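Local coordinates for arginase (Glaciozyma antarctica, PDB 5YNL), which probably hydrolyses L-arginine to L-ornithine and urea, as a cold-adapted arginase from a psychrophilic yeast, at residues A[264-269]-A[316-321]. Sequence-based numbering, arbitrary orientation.
Sequences KVVEMA and EAIAET
V266 meets A317 and I318 where two helices of the arginase alpha/beta fold pack side by side against the central parallel beta-sheet. Helix 254-273 follows the outermost strand 250-253, whereas helix 308-320 leads into strand 324-330, deeper in the sheet. Their closest backbone approach in this region pairs V266 with A317, whose CA atoms lie 7.4 Å apart, and the direct contacts across it are between aliphatic side chains.

The valine makes the contact through a single branch. With CG1 anti to its backbone N (chi1 175°), this methyl is directed at the other helix and touches two residues: V266 CG1 lies 3.8 Å from A317 CB and 3.9 Å from I318 CD1. A317 can offer just its one methyl, and that short side chain lets the valine come close to the facing helix. I318 arrives differently. Its CB points along the flank of the helix, but the chain through CG1 bends back (chi2 39°) and carries the terminal CD1 to the valine, the two side chains crossing at about a right angle. Y313 and I314, one turn earlier on helix 308-320, also touch V266, extending this buried apolar seam. On another side of helix 254-273, V265 and A269 pack on F252 of the edge strand.

On the more open side of the groove, in one of the two modelled conformers of E267, water 1 lies 2.9 Å from E267 OE1 and 3.0 Å from E320 OE1, placed to donate to either, though other acceptors compete for its protons. Any screening of the two like charges would hold for that conformer. Near the C-terminal end of helix 308-320, T321 OG1 donates a 3.0 Å hydrogen bond to I318 O, lying in the plane of that carbonyl.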
ATOM      1  N   LYS A 264      -0.725 -16.808  10.989  1.00 32.21           N
ATOM      2  CA  LYS A 264      -1.187 -17.663   9.918  1.00 35.00           C
ATOM      3  C   LYS A 264      -1.809 -16.861   8.759  1.00 34.07           C
ATOM      4  O   LYS A 264      -1.674 -17.220   7.591  1.00 33.78           O
ATOM      5  CB  LYS A 264      -2.160 -18.694  10.476  1.00 36.68           C
ATOM      6  CG  LYS A 264      -2.452 -19.786   9.499  1.00 37.70           C
ATOM      7  CD  LYS A 264      -1.162 -20.294   8.762  1.00 37.60           C
ATOM      8  CE  LYS A 264      -1.410 -21.672   8.143  1.00 37.66           C
ATOM      9  NZ  LYS A 264      -1.732 -22.707   9.202  1.00 37.87           N
ATOM     10  N   VAL A 265      -2.465 -15.759   9.077  1.00 29.15           N
ATOM     11  CA  VAL A 265      -3.101 -14.973   8.042  1.00 24.47           C
ATOM     12  C   VAL A 265      -2.078 -14.425   7.049  1.00 22.31           C
ATOM     13  O   VAL A 265      -2.297 -14.477   5.827  1.00 21.32           O
ATOM     14  CB  VAL A 265      -3.961 -13.834   8.616  1.00 21.68           C
ATOM     15  CG1 VAL A 265      -4.205 -12.747   7.560  1.00 18.55           C
ATOM     16  CG2 VAL A 265      -5.290 -14.380   9.126  1.00 23.66           C
ATOM     17  N   VAL A 266      -0.964 -13.911   7.554  1.00 21.65           N
ATOM     18  CA  VAL A 266       0.028 -13.353   6.654  1.00 20.54           C
ATOM     19  C   VAL A 266       0.668 -14.448   5.804  1.00 23.22           C
ATOM     20  O   VAL A 266       0.954 -14.247   4.637  1.00 22.39           O
ATOM     21  CB  VAL A 266       1.126 -12.566   7.400  1.00 20.02           C
ATOM     22  CG1 VAL A 266       2.207 -12.116   6.410  1.00 20.04           C
ATOM     23  CG2 VAL A 266       0.497 -11.385   8.096  1.00 17.18           C
ATOM     24  N   GLU A 267       0.878 -15.613   6.383  1.00 26.61           N
ATOM     25  CA  GLU A 267       1.449 -16.699   5.599  0.59 29.34           C
ATOM     26  C   GLU A 267       0.496 -17.190   4.503  1.00 28.04           C
ATOM     27  O   GLU A 267       0.942 -17.489   3.396  1.00 27.93           O
ATOM     28  CB  GLU A 267       1.925 -17.866   6.479  0.59 32.40           C
ATOM     29  CG  GLU A 267       3.055 -17.486   7.427  0.59 30.60           C
ATOM     30  CD  GLU A 267       4.262 -16.834   6.737  0.59 29.33           C
ATOM     31  OE1 GLU A 267       4.375 -15.574   6.735  0.59 27.77           O
ATOM     32  OE2 GLU A 267       5.118 -17.586   6.212  0.59 29.85           O
ATOM     33  N   MET A 268      -0.798 -17.258   4.795  1.00 43.75           N
ATOM     34  CA  MET A 268      -1.787 -17.664   3.796  1.00 41.33           C
ATOM     35  C   MET A 268      -1.900 -16.608   2.692  1.00 37.12           C
ATOM     36  O   MET A 268      -2.129 -16.930   1.518  1.00 35.96           O
ATOM     37  CB  MET A 268      -3.155 -17.875   4.461  1.00 41.50           C
ATOM     38  CG  MET A 268      -3.263 -19.168   5.264  1.00 45.56           C
ATOM     39  SD  MET A 268      -4.800 -19.314   6.203  1.00 46.40           S
ATOM     40  CE  MET A 268      -6.027 -19.492   4.918  1.00 43.40           C
ATOM     41  N   ALA A 269      -1.725 -15.344   3.079  1.00 36.93           N
ATOM     42  CA  ALA A 269      -1.798 -14.238   2.140  1.00 33.51           C
ATOM     43  C   ALA A 269      -0.620 -14.335   1.225  1.00 34.29           C
ATOM     44  O   ALA A 269      -0.779 -14.279   0.005  1.00 33.28           O
ATOM     45  CB  ALA A 269      -1.806 -12.914   2.856  1.00 31.47           C
ATOM     46  N   GLU A 316       6.808  -6.583   9.456  1.00 27.74           N
ATOM     47  CA  GLU A 316       7.990  -7.389   9.719  1.00 30.92           C
ATOM     48  C   GLU A 316       7.975  -8.618   8.814  1.00 33.68           C
ATOM     49  O   GLU A 316       8.958  -8.909   8.133  1.00 36.76           O
ATOM     50  CB  GLU A 316       8.048  -7.813  11.191  1.00 29.88           C
ATOM     51  CG  GLU A 316       9.459  -7.928  11.751  1.00 31.96           C
ATOM     52  CD  GLU A 316       9.508  -7.872  13.288  1.00 30.09           C
ATOM     53  OE1 GLU A 316       8.436  -7.662  13.933  1.00 28.01           O
ATOM     54  OE2 GLU A 316      10.630  -8.054  13.860  1.00 31.46           O
ATOM     55  N   ALA A 317       6.838  -9.309   8.782  1.00 22.99           N
ATOM     56  CA  ALA A 317       6.737 -10.583   8.090  1.00 24.62           C
ATOM     57  C   ALA A 317       7.059 -10.378   6.630  1.00 25.47           C
ATOM     58  O   ALA A 317       7.805 -11.169   6.028  1.00 27.70           O
ATOM     59  CB  ALA A 317       5.357 -11.189   8.251  1.00 23.66           C
ATOM     60  N   ILE A 318       6.519  -9.297   6.075  1.00 32.93           N
ATOM     61  CA  ILE A 318       6.785  -8.942   4.691  1.00 33.69           C
ATOM     62  C   ILE A 318       8.273  -8.623   4.562  1.00 36.64           C
ATOM     63  O   ILE A 318       8.917  -9.042   3.603  1.00 38.28           O
ATOM     64  CB  ILE A 318       5.961  -7.729   4.262  1.00 30.72           C
ATOM     65  CG1 ILE A 318       4.593  -8.159   3.701  1.00 28.18           C
ATOM     66  CG2 ILE A 318       6.695  -6.945   3.154  1.00 32.74           C
ATOM     67  CD1 ILE A 318       3.904  -9.294   4.394  1.00 27.71           C
ATOM     68  N   ALA A 319       8.825  -7.911   5.548  1.00 22.12           N
ATOM     69  CA  ALA A 319      10.230  -7.499   5.482  1.00 24.16           C
ATOM     70  C   ALA A 319      11.141  -8.711   5.444  1.00 25.17           C
ATOM     71  O   ALA A 319      12.136  -8.712   4.696  1.00 26.37           O
ATOM     72  CB  ALA A 319      10.601  -6.574   6.647  1.00 24.53           C
ATOM     73  N   GLU A 320      10.812  -9.744   6.219  1.00 39.48           N
ATOM     74  CA  GLU A 320      11.699 -10.902   6.276  1.00 39.65           C
ATOM     75  C   GLU A 320      11.813 -11.633   4.924  1.00 39.81           C
ATOM     76  O   GLU A 320      12.801 -12.327   4.682  1.00 39.64           O
ATOM     77  CB  GLU A 320      11.376 -11.865   7.443  1.00 38.78           C
ATOM     78  CG  GLU A 320      10.243 -12.873   7.186  1.00 38.31           C
ATOM     79  CD  GLU A 320       9.997 -13.842   8.363  1.00 37.59           C
ATOM     80  OE1 GLU A 320       8.882 -14.410   8.444  1.00 37.52           O
ATOM     81  OE2 GLU A 320      10.905 -14.053   9.210  1.00 37.28           O
ATOM     82  N   THR A 321      10.840 -11.438   4.030  1.00 33.26           N
ATOM     83  CA  THR A 321      10.883 -12.125   2.721  1.00 33.60           C
ATOM     84  C   THR A 321      11.926 -11.570   1.752  1.00 34.13           C
ATOM     85  O   THR A 321      12.300 -12.257   0.802  1.00 33.91           O
ATOM     86  CB  THR A 321       9.528 -12.108   1.970  1.00 32.89           C
ATOM     87  OG1 THR A 321       9.398 -10.868   1.275  1.00 32.49           O
ATOM     88  CG2 THR A 321       8.366 -12.283   2.927  1.00 32.13           C
TER
HETATM   89  O   HOH W   1       6.876 -14.202   6.226  1.00 50.22           O